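Local coordinates for protein pyrophosphate phosphohydrolase (Thermus thermophilus, PDB 2PRD) that probably catalyses the magnesium-dependent hydrolysis of inorganic pyrophosphate to two phosphate ions, working as a homohexamer of the soluble pyrophosphatase family, at residues Lys11-Val16 / Ala160-Val165; Met18-Pro23 / Val83-Arg88; Gly71-Thr76 / Gly107-Asp112; Val90-Met95 / Ala103-Val108; Ile118-Asp123 / Trp155-Ala160. All coordinates share one frame; numbering follows the deposited sequence.

From the N terminus, the loop at 11-16 is met by the C-terminal helix in interaction 1, which closes the longest loop and holds the other four contacts inside it. Interaction 2 pairs strand 15-22 with the start of strand 84-97. It crosses interaction 3, where strand 70-74 runs parallel to strand 101-109. Interaction 4 zips the hairpin of strands 84-97 and 101-109 and shares G107 and V108 with interaction 3, and as interaction 2 uses strand 84-97 too, the three contacts lie in one curved sheet. Interaction 5 follows in series after interactions 2, 3 and 4; it fastens the loop at 118-123 to the start of helix 158-173, which interaction 1 also uses.

Interaction 1 (Lys11-Val16 / Ala160-Val165); sequences KAPEVV and AALEEV
P13, E14 and V16 form an apolar packing contact with L162 and V165 of the C-terminal helix, where the N-terminal loop enters strand 15-22 and helix 158-173 lies against it. L162 carries the largest share: its CD2 branch meets the backbone of the loop, 3.3 Å from P13 O and 3.8 Å from E14 CA. Its other methyl, CD1, is turned to E14, whose CB leaves the helix but whose chain bends back at chi2 (68°), bringing OE2 to 4.1 Å from L162 CD1. The two side chains cross at about a right angle, and the carboxylate meets a methyl here, not a charge.

One turn further along the helix, V165 offers a single branch to two partners. Its CG1, placed opposite the backbone N by chi1 of -178°, lies 3.9 Å from P13 CB and 3.9 Å from V16 CG1, bridging the proline ring and V16 of the strand. P13 follows a cis peptide bond, its CB faces the helix, and it is CB of the ring that V165 meets. Behind the contact, V16 pairs through its backbone with V87, while L162 also rests on V89 and V165 on L69.

Methyls of L162 and V165 thus meet the P13 ring, V16 CG1 and, at the loop backbone, P13 O, and the two segments share no hydrogen bond. The attachment of helix to loop therefore depends on the fit of L162 and V165 against P13 and V16, with P13, V16 and V165 buried and the E14 carboxylate at the exposed margin.

Interaction 2 (Met18-Pro23 / Val83-Arg88); sequences MVIEVP and VVVEVR
Backbone pairing between M18-I20 and V83-V85 joins strand 15-22 to strand 84-97 in antiparallel fashion, the short segments running 122° apart. M18 and V85 form the hydrogen-bonded pair: M18 N gives to V85 O at 3.0 Å, and V85 N returns to M18 O at 2.9 Å, both donors lying in the carbonyl plane. I20 N adds a third bond, 3.0 Å to V83 O and almost straight at 177°. V19 and V84 are the non-hydrogen-bonded pair between these, and V84 CA also comes to 3.3 Å from M18 O in a CA-H...O contact.

Apolar contacts fill the face that carries M18 and V85. The CG1 branch of V85 sits between its own backbone N and carbonyl carbon (chi1 35°), which aims it at I20, 3.7 Å from I20 CD1. Beside it, V87 CG2 touches both M18 CB, at 4.0 Å, and M18 SD, at 4.0 Å, the two side chains crossing at a slant. On the other face V19 CG2 and V84 CG2 are only loosely opposed, at 4.4 Å.

Packing goes on beyond the pair: V73 covers M18 and V87, and I39, L36 and L41 of a second subunit meet V83, V84 and V85. With every touching residue buried and apolar, backbone bonds, including those of V84 to the second subunit, supply the polar matching, and the apolar side chains probably shield those bonds from water.

Interaction 3 (Gly71-Thr76 / Gly107-Asp112); sequences GLVLST and GVVAED
G107 meets V73 across a parallel pair of strands, 70-74 beside 101-109, with L74 opposite V108 one step on. Three backbone hydrogen bonds set this register. G107 N gives to L72 O and G107 O accepts from L74 N, both at 2.9 Å, the donor in each case tilted a little over 20° from the carbonyl plane. V109 N then reaches L74 O at 3.3 Å, a longer bond. V73 CA also comes to 3.3 Å from G107 O in a CA-H...O contact.

Apolar contacts flank the ladder. V73 CG1, turned trans to N (chi1 -173°), meets V109 CG2 at 3.7 Å, the two side chains crossing at about a right angle. On the other face L74 CB lies 3.9 Å from V108 CG1.

Polar contacts take over where the strands part. T76 OG1 is modelled as a donor to D112 OD2 at 2.4 Å, too short for the exact length to be trusted, and a water that accepts from T76 N donates to the same OD2. R114 pairs with the other oxygen, D112 OD1, so both carboxylate oxygens have partners.

L41, D42 and V44 of a second subunit pack on V109, E111 and D112. Strand 70-74 begins at D70, a probable magnesium ligand, and this parallel pair belongs to the curved central beta sheet, a barrel-like core, of soluble family I pyrophosphatases.

Interaction 4 (Val90-Met95 / Ala103-Val108); sequences VGLLLM and AKVIGV
L93 and K104 hold the tight centre of this antiparallel hairpin: L93 N gives to K104 O at 2.8 Å and K104 N returns to L93 O at 2.7 Å, both in the carbonyl plane. Towards the G91 end the grip is less regular. V90 and G91 both face I106 in a classic beta bulge; V90 N bonds to I106 O at 3.1 Å, while I106 N approaches G91 O from above the carbonyl plane.

On the face of L92 and V105, L92 CD2 touches V105 CG2 at 4.0 Å. L94 CD2 packs on A103 CB at 3.8 Å, but both residues are partly exposed, so this is the more open edge. The opposite face is buried: M95 SD lies 4.0 Å from K104 CE, beside the aliphatic part of a lysine whose NZ is turned away by a bend at chi4 (-39°) to D102 and D70, both probable magnesium ligands.

Helix 126-138 covers the L93, M95 and K104 side through I132 and F136. Strand 150-156 continues the sheet beyond L92 and L94, and strand 70-74 flanks the other strand, V105 pairing with D70.

Interaction 5 (Ile118-Asp123 / Trp155-Ala160); sequences IQDIGD and WRDRKA
D120 and I121 make the first shell of this surface contact, meeting the turn from strand 150-156 into helix 158-173. D120 OD1 accepts from R158 N at 2.7 Å in a nearly straight bond (168°) that arrives on the syn side of the carboxylate, 31° out of its plane. OD1 also takes I121 N, on the anti side, so two N-H groups, one from the loop itself and one from the helix start, hold this one oxygen. The other oxygen, D120 OD2, lies over one face of the R158 guanidinium, 3.9 Å from R158 NH2; this is a long salt bridge of charges alone, with no N-H aimed at it.

I121 takes the apolar part. Its CG1 branch points away from its own N (chi1 -161°) and carries CD1 to 3.7 Å from W155 CE3, while CG2 lies 3.6 Å from D157 CA.

In the second shell, D157 caps helix 158-173, its OD1 accepting from A160 N at 3.2 Å and weakly from K159 N. Its carboxylate and that of D120 are near each other, and the helix start with R158 and K159 would probably ease their like charges. Across the loop, D123 OD2 accepts from both Q119 N and D120 N, fixing the turn that presents D120.

W155 also packs on I106 and L93 of the hairpin and on K129, I132 and Q133 of helix 126-138, while R156 pairs with L92. The loop, which links strand 101-109 to helix 126-138, rests on the junction of strand 150-156 with the C-terminal helix.

Interaction 1 (Lys11-Val16 / Ala160-Val165)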
# COMPACT_ATOMS: atom_id res chain seq x y z
N LYS A 11 -18.83 -16.09 24.35
CA LYS A 11 -18.59 -17.37 23.68
C LYS A 11 -17.26 -17.97 24.09
O LYS A 11 -16.77 -18.92 23.48
CB LYS A 11 -18.65 -17.17 22.15
CG LYS A 11 -19.96 -16.56 21.66
CD LYS A 11 -19.87 -16.23 20.18
CE LYS A 11 -20.55 -14.89 19.90
NZ LYS A 11 -21.01 -14.75 18.48
N ALA A 12 -16.73 -17.34 25.13
CA ALA A 12 -15.44 -17.74 25.69
C ALA A 12 -15.69 -19.06 26.41
O ALA A 12 -16.77 -19.26 26.98
CB ALA A 12 -14.90 -16.71 26.66
N PRO A 13 -14.73 -19.94 26.40
CA PRO A 13 -13.42 -19.80 25.77
C PRO A 13 -13.29 -20.14 24.31
O PRO A 13 -12.20 -19.91 23.78
CB PRO A 13 -12.59 -20.79 26.65
CG PRO A 13 -13.55 -21.94 26.81
CD PRO A 13 -14.89 -21.23 27.11
N GLU A 14 -14.31 -20.67 23.67
CA GLU A 14 -14.23 -21.06 22.26
C GLU A 14 -13.98 -19.89 21.32
O GLU A 14 -13.22 -20.06 20.34
CB GLU A 14 -15.47 -21.82 21.82
CG GLU A 14 -15.70 -23.20 22.38
CD GLU A 14 -16.02 -23.34 23.85
OE1 GLU A 14 -16.52 -22.40 24.51
OE2 GLU A 14 -15.74 -24.46 24.39
N VAL A 15 -14.64 -18.78 21.59
CA VAL A 15 -14.54 -17.54 20.82
C VAL A 15 -14.30 -16.44 21.84
O VAL A 15 -15.04 -16.32 22.82
CB VAL A 15 -15.72 -17.28 19.90
CG1 VAL A 15 -15.51 -16.00 19.07
CG2 VAL A 15 -15.90 -18.38 18.83
N VAL A 16 -13.18 -15.72 21.70
CA VAL A 16 -12.80 -14.68 22.66
C VAL A 16 -12.59 -13.32 22.02
O VAL A 16 -12.41 -13.22 20.81
CB VAL A 16 -11.53 -15.10 23.41
CG1 VAL A 16 -11.66 -16.40 24.23
CG2 VAL A 16 -10.37 -15.26 22.47
N ALA A 160 -6.07 -28.10 24.22
CA ALA A 160 -5.07 -27.55 25.13
C ALA A 160 -5.20 -26.06 25.26
O ALA A 160 -5.07 -25.48 26.34
CB ALA A 160 -3.65 -27.97 24.67
N ALA A 161 -5.47 -25.36 24.16
CA ALA A 161 -5.60 -23.92 24.15
C ALA A 161 -6.76 -23.47 25.02
O ALA A 161 -6.62 -22.46 25.72
CB ALA A 161 -5.80 -23.38 22.72
N LEU A 162 -7.89 -24.16 24.87
CA LEU A 162 -9.09 -23.79 25.62
C LEU A 162 -8.86 -23.89 27.13
O LEU A 162 -9.33 -23.06 27.90
CB LEU A 162 -10.33 -24.54 25.16
CG LEU A 162 -10.75 -24.39 23.70
CD1 LEU A 162 -11.87 -25.36 23.39
CD2 LEU A 162 -11.11 -22.99 23.28
N GLU A 163 -8.11 -24.89 27.51
CA GLU A 163 -7.75 -25.12 28.91
C GLU A 163 -6.90 -23.97 29.40
O GLU A 163 -7.06 -23.57 30.56
CB GLU A 163 -7.01 -26.44 29.07
CG GLU A 163 -7.90 -27.68 29.12
CD GLU A 163 -9.08 -27.47 30.06
OE1 GLU A 163 -8.91 -26.93 31.18
OE2 GLU A 163 -10.22 -27.83 29.66
N GLU A 164 -6.04 -23.43 28.58
CA GLU A 164 -5.16 -22.31 29.00
C GLU A 164 -5.99 -21.04 29.03
O GLU A 164 -5.86 -20.17 29.90
CB GLU A 164 -3.99 -22.22 28.05
CG GLU A 164 -3.17 -20.94 28.16
CD GLU A 164 -2.11 -21.07 29.24
OE1 GLU A 164 -1.99 -22.18 29.80
OE2 GLU A 164 -1.41 -20.08 29.51
N VAL A 165 -6.86 -20.95 28.01
CA VAL A 165 -7.74 -19.73 28.03
C VAL A 165 -8.53 -19.69 29.31
O VAL A 165 -8.59 -18.67 30.04
CB VAL A 165 -8.54 -19.77 26.75
CG1 VAL A 165 -9.42 -18.53 26.68
CG2 VAL A 165 -7.57 -19.82 25.55

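Interaction 2 (Met18-Pro23 / Val83-Arg88)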
# COMPACT_ATOMS: atom_id res chain seq x y z
N MET A 18 -10.20 -10.09 21.46
CA MET A 18 -8.77 -9.85 21.39
C MET A 18 -8.56 -8.37 21.02
O MET A 18 -9.31 -7.87 20.18
CB MET A 18 -8.00 -10.75 20.41
CG MET A 18 -7.45 -12.01 21.05
SD MET A 18 -6.28 -12.91 20.04
CE MET A 18 -5.25 -11.53 19.51
N VAL A 19 -7.63 -7.72 21.69
CA VAL A 19 -7.25 -6.33 21.37
C VAL A 19 -6.00 -6.48 20.49
O VAL A 19 -5.00 -7.09 20.89
CB VAL A 19 -6.95 -5.51 22.61
CG1 VAL A 19 -6.66 -4.06 22.22
CG2 VAL A 19 -8.22 -5.49 23.47
N ILE A 20 -6.10 -5.97 19.26
CA ILE A 20 -5.01 -6.07 18.30
C ILE A 20 -4.02 -4.97 18.65
O ILE A 20 -4.42 -3.85 18.93
CB ILE A 20 -5.44 -5.86 16.84
CG1 ILE A 20 -6.36 -6.99 16.36
CG2 ILE A 20 -4.19 -5.81 15.96
CD1 ILE A 20 -6.00 -8.34 17.00
N GLU A 21 -2.75 -5.38 18.69
CA GLU A 21 -1.66 -4.45 18.97
C GLU A 21 -0.84 -4.24 17.70
O GLU A 21 -0.57 -3.09 17.36
CB GLU A 21 -0.75 -4.88 20.09
CG GLU A 21 -1.52 -4.64 21.43
CD GLU A 21 -0.75 -5.33 22.53
OE1 GLU A 21 -0.21 -6.42 22.27
OE2 GLU A 21 -0.69 -4.71 23.61
N VAL A 22 -0.51 -5.38 17.08
CA VAL A 22 0.31 -5.27 15.83
C VAL A 22 -0.35 -5.87 14.65
O VAL A 22 -0.62 -7.07 14.67
CB VAL A 22 1.64 -6.05 16.09
CG1 VAL A 22 2.70 -5.79 14.99
CG2 VAL A 22 2.32 -5.74 17.41
N PRO A 23 -0.66 -5.07 13.60
CA PRO A 23 -1.20 -5.64 12.37
C PRO A 23 -0.23 -6.62 11.69
O PRO A 23 1.02 -6.59 11.72
CB PRO A 23 -1.36 -4.41 11.48
CG PRO A 23 -1.45 -3.26 12.41
CD PRO A 23 -0.45 -3.62 13.51
N VAL A 83 -8.16 -2.14 17.81
CA VAL A 83 -9.51 -2.61 17.49
C VAL A 83 -9.72 -3.95 18.20
O VAL A 83 -8.74 -4.64 18.52
CB VAL A 83 -9.78 -2.75 15.98
CG1 VAL A 83 -9.28 -1.54 15.20
CG2 VAL A 83 -9.16 -3.99 15.42
N VAL A 84 -11.00 -4.23 18.50
CA VAL A 84 -11.37 -5.47 19.17
C VAL A 84 -11.93 -6.47 18.20
O VAL A 84 -12.80 -6.07 17.40
CB VAL A 84 -12.44 -5.16 20.26
CG1 VAL A 84 -12.83 -6.48 20.91
CG2 VAL A 84 -11.88 -4.24 21.34
N VAL A 85 -11.47 -7.72 18.22
CA VAL A 85 -12.08 -8.65 17.22
C VAL A 85 -12.37 -9.93 17.92
O VAL A 85 -11.67 -10.27 18.90
CB VAL A 85 -11.12 -8.78 16.02
CG1 VAL A 85 -9.66 -8.73 16.48
CG2 VAL A 85 -11.26 -10.07 15.24
N GLU A 86 -13.40 -10.63 17.55
CA GLU A 86 -13.75 -11.95 18.09
C GLU A 86 -12.89 -12.92 17.27
O GLU A 86 -12.88 -12.94 16.03
CB GLU A 86 -15.20 -12.27 17.76
CG GLU A 86 -16.12 -11.43 18.62
CD GLU A 86 -17.49 -11.36 17.94
OE1 GLU A 86 -17.68 -10.49 17.05
OE2 GLU A 86 -18.30 -12.24 18.31
N VAL A 87 -12.22 -13.70 18.08
CA VAL A 87 -11.25 -14.66 17.57
C VAL A 87 -11.63 -16.05 18.00
O VAL A 87 -11.90 -16.27 19.17
CB VAL A 87 -9.89 -14.24 18.19
CG1 VAL A 87 -8.85 -15.34 17.97
CG2 VAL A 87 -9.37 -13.00 17.46
N ARG A 88 -11.60 -16.96 17.04
CA ARG A 88 -11.81 -18.38 17.30
C ARG A 88 -10.48 -19.06 17.60
O ARG A 88 -9.56 -19.16 16.77
CB ARG A 88 -12.57 -19.02 16.15
CG ARG A 88 -12.68 -20.53 16.24
CD ARG A 88 -13.79 -21.10 15.35
NE ARG A 88 -13.12 -21.43 14.09
CZ ARG A 88 -13.44 -20.56 13.12
NH1 ARG A 88 -14.30 -19.63 13.48
NH2 ARG A 88 -12.93 -20.71 11.94

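Interaction 3 (Gly71-Thr76 / Gly107-Asp112)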
# COMPACT_ATOMS: atom_id res chain seq x y z
N GLY A 71 -1.72 -13.53 21.78
CA GLY A 71 -2.07 -14.47 20.71
C GLY A 71 -1.84 -13.90 19.33
O GLY A 71 -1.77 -12.68 19.22
N LEU A 72 -1.75 -14.80 18.37
CA LEU A 72 -1.55 -14.47 16.95
C LEU A 72 -2.74 -14.86 16.12
O LEU A 72 -3.17 -16.01 16.21
CB LEU A 72 -0.29 -15.22 16.52
CG LEU A 72 0.41 -14.56 15.33
CD1 LEU A 72 1.24 -13.38 15.82
CD2 LEU A 72 1.28 -15.54 14.60
N VAL A 73 -3.34 -13.94 15.38
CA VAL A 73 -4.54 -14.20 14.58
C VAL A 73 -4.26 -14.27 13.09
O VAL A 73 -3.54 -13.42 12.54
CB VAL A 73 -5.54 -13.06 14.81
CG1 VAL A 73 -6.91 -13.29 14.17
CG2 VAL A 73 -5.71 -12.79 16.29
N LEU A 74 -4.88 -15.25 12.45
CA LEU A 74 -4.77 -15.45 11.00
C LEU A 74 -5.89 -14.61 10.43
O LEU A 74 -7.06 -14.80 10.87
CB LEU A 74 -4.92 -16.94 10.73
CG LEU A 74 -3.91 -17.83 11.45
CD1 LEU A 74 -3.96 -19.24 10.82
CD2 LEU A 74 -2.52 -17.26 11.33
N SER A 75 -5.63 -13.65 9.55
CA SER A 75 -6.70 -12.81 9.02
C SER A 75 -6.56 -12.73 7.50
O SER A 75 -5.45 -13.03 7.08
CB SER A 75 -6.55 -11.36 9.52
OG SER A 75 -5.16 -11.03 9.46
N THR A 76 -7.65 -12.36 6.84
CA THR A 76 -7.63 -12.14 5.39
C THR A 76 -6.96 -10.79 5.11
O THR A 76 -6.12 -10.72 4.20
CB THR A 76 -9.03 -12.11 4.74
OG1 THR A 76 -9.55 -13.45 4.95
CG2 THR A 76 -8.93 -11.95 3.23
N GLY A 107 -5.27 -17.98 16.66
CA GLY A 107 -6.71 -17.93 16.39
C GLY A 107 -6.98 -17.44 14.98
O GLY A 107 -6.02 -17.15 14.27
N VAL A 108 -8.26 -17.43 14.62
CA VAL A 108 -8.63 -16.98 13.29
C VAL A 108 -9.75 -15.96 13.50
O VAL A 108 -10.43 -16.17 14.47
CB VAL A 108 -9.19 -18.10 12.40
CG1 VAL A 108 -8.07 -18.96 11.84
CG2 VAL A 108 -10.12 -19.00 13.17
N VAL A 109 -9.86 -15.00 12.60
CA VAL A 109 -10.97 -14.05 12.69
C VAL A 109 -12.24 -14.88 12.58
O VAL A 109 -12.42 -15.55 11.56
CB VAL A 109 -10.81 -13.08 11.52
CG1 VAL A 109 -12.01 -12.19 11.27
CG2 VAL A 109 -9.59 -12.20 11.85
N ALA A 110 -13.08 -14.82 13.60
CA ALA A 110 -14.29 -15.60 13.70
C ALA A 110 -15.34 -15.24 12.66
O ALA A 110 -16.09 -16.10 12.18
CB ALA A 110 -14.90 -15.44 15.09
N GLU A 111 -15.41 -13.97 12.33
CA GLU A 111 -16.42 -13.51 11.36
C GLU A 111 -15.87 -13.32 9.97
O GLU A 111 -16.14 -12.27 9.42
CB GLU A 111 -17.06 -12.21 11.86
CG GLU A 111 -17.80 -12.37 13.19
CD GLU A 111 -19.08 -13.17 13.04
OE1 GLU A 111 -19.70 -13.16 11.95
OE2 GLU A 111 -19.52 -13.84 14.00
N ASP A 112 -15.15 -14.26 9.43
CA ASP A 112 -14.61 -14.17 8.05
C ASP A 112 -14.89 -15.58 7.49
O ASP A 112 -14.26 -16.48 8.04
CB ASP A 112 -13.14 -13.83 8.02
CG ASP A 112 -12.56 -13.70 6.62
OD1 ASP A 112 -13.19 -14.14 5.66
OD2 ASP A 112 -11.40 -13.26 6.44
O HOH W 1 -9.79 -11.90 8.25

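Interaction 4 (Val90-Met95 / Ala103-Val108)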
# COMPACT_ATOMS: atom_id res chain seq x y z
N VAL A 90 -7.88 -21.92 18.03
CA VAL A 90 -7.67 -23.26 17.43
C VAL A 90 -6.40 -23.93 17.87
O VAL A 90 -6.21 -25.11 17.50
CB VAL A 90 -7.74 -23.10 15.89
CG1 VAL A 90 -9.02 -22.36 15.50
CG2 VAL A 90 -6.55 -22.33 15.35
N GLY A 91 -5.53 -23.32 18.66
CA GLY A 91 -4.27 -23.91 19.06
C GLY A 91 -3.36 -23.10 19.96
O GLY A 91 -3.71 -21.99 20.35
N LEU A 92 -2.18 -23.61 20.34
CA LEU A 92 -1.22 -22.92 21.19
C LEU A 92 0.18 -23.06 20.57
O LEU A 92 0.50 -24.09 19.99
CB LEU A 92 -1.01 -23.58 22.58
CG LEU A 92 -2.00 -23.30 23.68
CD1 LEU A 92 -1.59 -23.96 25.01
CD2 LEU A 92 -2.22 -21.80 23.90
N LEU A 93 0.94 -22.02 20.81
CA LEU A 93 2.34 -22.02 20.43
C LEU A 93 3.07 -21.88 21.79
O LEU A 93 2.88 -20.92 22.52
CB LEU A 93 2.78 -20.95 19.44
CG LEU A 93 4.25 -20.88 19.09
CD1 LEU A 93 4.74 -22.20 18.53
CD2 LEU A 93 4.50 -19.78 18.08
N LEU A 94 3.84 -22.91 22.09
CA LEU A 94 4.63 -22.93 23.34
C LEU A 94 6.02 -22.42 23.00
O LEU A 94 6.58 -22.84 21.97
CB LEU A 94 4.69 -24.35 23.87
CG LEU A 94 3.35 -25.01 24.17
CD1 LEU A 94 3.53 -26.41 24.69
CD2 LEU A 94 2.49 -24.17 25.10
N MET A 95 6.56 -21.57 23.86
CA MET A 95 7.93 -21.06 23.66
C MET A 95 8.56 -20.66 24.98
O MET A 95 7.87 -20.50 26.01
CB MET A 95 7.90 -19.92 22.64
CG MET A 95 6.87 -18.83 22.88
SD MET A 95 6.98 -17.47 21.67
CE MET A 95 7.04 -18.45 20.16
N ALA A 103 3.15 -19.25 26.33
CA ALA A 103 2.25 -19.96 25.43
C ALA A 103 1.46 -18.86 24.73
O ALA A 103 0.98 -18.03 25.52
CB ALA A 103 1.22 -20.80 26.16
N LYS A 104 1.41 -18.89 23.42
CA LYS A 104 0.59 -17.85 22.71
C LYS A 104 -0.59 -18.56 22.12
O LYS A 104 -0.42 -19.72 21.72
CB LYS A 104 1.52 -17.18 21.67
CG LYS A 104 2.55 -16.39 22.50
CD LYS A 104 3.35 -15.42 21.69
CE LYS A 104 4.32 -14.58 22.48
NZ LYS A 104 3.83 -14.11 23.80
N VAL A 105 -1.75 -17.92 22.08
CA VAL A 105 -2.96 -18.54 21.48
C VAL A 105 -2.92 -18.33 19.98
O VAL A 105 -2.35 -17.31 19.55
CB VAL A 105 -4.20 -17.92 22.14
CG1 VAL A 105 -5.50 -18.20 21.40
CG2 VAL A 105 -4.33 -18.40 23.60
N ILE A 106 -3.35 -19.26 19.17
CA ILE A 106 -3.36 -19.15 17.71
C ILE A 106 -4.86 -19.03 17.40
O ILE A 106 -5.62 -19.87 17.88
CB ILE A 106 -2.68 -20.31 16.99
CG1 ILE A 106 -1.19 -20.42 17.39
CG2 ILE A 106 -2.72 -20.26 15.47
CD1 ILE A 106 -0.49 -19.12 17.04
N GLY A 107 -5.27 -17.98 16.66
CA GLY A 107 -6.71 -17.93 16.39
C GLY A 107 -6.98 -17.44 14.98
O GLY A 107 -6.02 -17.15 14.27
N VAL A 108 -8.26 -17.43 14.62
CA VAL A 108 -8.63 -16.98 13.29
C VAL A 108 -9.75 -15.96 13.50
O VAL A 108 -10.43 -16.17 14.47
CB VAL A 108 -9.19 -18.10 12.40
CG1 VAL A 108 -8.07 -18.96 11.84
CG2 VAL A 108 -10.12 -19.00 13.17

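Interaction 5 (Ile118-Asp123 / Trp155-Ala160)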
# COMPACT_ATOMS: atom_id res chain seq x y z
N ILE A 118 -10.77 -23.47 9.31
CA ILE A 118 -9.70 -23.60 10.29
C ILE A 118 -10.36 -23.74 11.66
O ILE A 118 -10.90 -22.78 12.18
CB ILE A 118 -8.76 -22.39 10.22
CG1 ILE A 118 -8.34 -22.30 8.75
CG2 ILE A 118 -7.59 -22.73 11.13
CD1 ILE A 118 -7.43 -21.19 8.31
N GLN A 119 -10.37 -24.99 12.13
CA GLN A 119 -11.05 -25.31 13.38
C GLN A 119 -10.14 -25.90 14.42
O GLN A 119 -10.46 -25.81 15.63
CB GLN A 119 -12.32 -26.10 12.99
CG GLN A 119 -13.37 -25.36 12.16
CD GLN A 119 -14.45 -24.55 12.85
OE1 GLN A 119 -14.90 -24.79 14.00
NE2 GLN A 119 -15.01 -23.48 12.19
N ASP A 120 -8.98 -26.38 14.01
CA ASP A 120 -8.03 -26.95 14.98
C ASP A 120 -6.66 -26.64 14.41
O ASP A 120 -6.65 -26.19 13.26
CB ASP A 120 -8.29 -28.41 15.23
CG ASP A 120 -7.93 -28.93 16.59
OD1 ASP A 120 -7.03 -28.41 17.29
OD2 ASP A 120 -8.53 -29.97 16.99
N ILE A 121 -5.64 -26.90 15.20
CA ILE A 121 -4.26 -26.57 14.80
C ILE A 121 -3.84 -27.32 13.57
O ILE A 121 -3.10 -26.83 12.70
CB ILE A 121 -3.32 -26.69 16.00
CG1 ILE A 121 -2.00 -25.94 15.81
CG2 ILE A 121 -2.99 -28.15 16.34
CD1 ILE A 121 -2.21 -24.44 15.69
N GLY A 122 -4.36 -28.53 13.42
CA GLY A 122 -4.00 -29.39 12.27
C GLY A 122 -4.53 -28.79 10.98
O GLY A 122 -4.19 -29.29 9.91
N ASP A 123 -5.36 -27.79 11.06
CA ASP A 123 -5.97 -27.09 9.95
C ASP A 123 -5.07 -25.91 9.54
O ASP A 123 -5.31 -25.38 8.46
CB ASP A 123 -7.34 -26.54 10.24
CG ASP A 123 -8.45 -27.52 10.52
OD1 ASP A 123 -8.40 -28.61 9.95
OD2 ASP A 123 -9.39 -27.17 11.28
N TRP A 155 3.73 -27.12 19.41
CA TRP A 155 2.37 -26.69 19.17
C TRP A 155 1.37 -27.61 19.89
O TRP A 155 1.68 -28.79 20.05
CB TRP A 155 2.11 -26.73 17.68
CG TRP A 155 2.96 -25.86 16.80
CD1 TRP A 155 4.20 -26.12 16.31
CD2 TRP A 155 2.58 -24.60 16.24
NE1 TRP A 155 4.62 -25.09 15.50
CE2 TRP A 155 3.63 -24.15 15.42
CE3 TRP A 155 1.42 -23.81 16.33
CZ2 TRP A 155 3.62 -22.95 14.74
CZ3 TRP A 155 1.40 -22.62 15.61
CH2 TRP A 155 2.49 -22.19 14.85
N ARG A 156 0.25 -26.99 20.23
CA ARG A 156 -0.82 -27.70 20.93
C ARG A 156 -2.13 -27.44 20.22
O ARG A 156 -2.30 -26.38 19.61
CB ARG A 156 -0.92 -27.35 22.39
CG ARG A 156 0.27 -27.67 23.28
CD ARG A 156 0.42 -29.17 23.45
NE ARG A 156 1.63 -29.46 24.21
CZ ARG A 156 2.83 -29.73 23.74
NH1 ARG A 156 3.11 -29.79 22.43
NH2 ARG A 156 3.81 -29.96 24.61
N ASP A 157 -3.07 -28.35 20.37
CA ASP A 157 -4.35 -28.30 19.68
C ASP A 157 -5.40 -27.49 20.35
O ASP A 157 -5.11 -26.85 21.36
CB ASP A 157 -4.78 -29.76 19.45
CG ASP A 157 -5.27 -30.44 20.72
OD1 ASP A 157 -5.06 -29.87 21.80
OD2 ASP A 157 -5.87 -31.53 20.57
N ARG A 158 -6.58 -27.39 19.75
CA ARG A 158 -7.64 -26.58 20.30
C ARG A 158 -8.02 -27.02 21.70
O ARG A 158 -8.50 -26.15 22.47
CB ARG A 158 -8.86 -26.58 19.35
CG ARG A 158 -9.97 -25.68 19.92
CD ARG A 158 -11.25 -26.10 19.14
NE ARG A 158 -11.35 -27.54 19.33
CZ ARG A 158 -11.88 -28.44 18.53
NH1 ARG A 158 -12.42 -28.10 17.36
NH2 ARG A 158 -11.88 -29.73 18.88
N LYS A 159 -7.85 -28.28 22.06
CA LYS A 159 -8.29 -28.66 23.44
C LYS A 159 -7.37 -28.09 24.49
O LYS A 159 -7.89 -27.67 25.53
CB LYS A 159 -8.57 -30.15 23.53
CG LYS A 159 -9.58 -30.51 22.42
CD LYS A 159 -10.14 -31.92 22.55
CE LYS A 159 -11.40 -32.08 21.68
NZ LYS A 159 -11.04 -32.24 20.24
N ALA A 160 -6.07 -28.10 24.22
CA ALA A 160 -5.07 -27.55 25.13
C ALA A 160 -5.20 -26.06 25.26
O ALA A 160 -5.07 -25.48 26.34
CB ALA A 160 -3.65 -27.97 24.67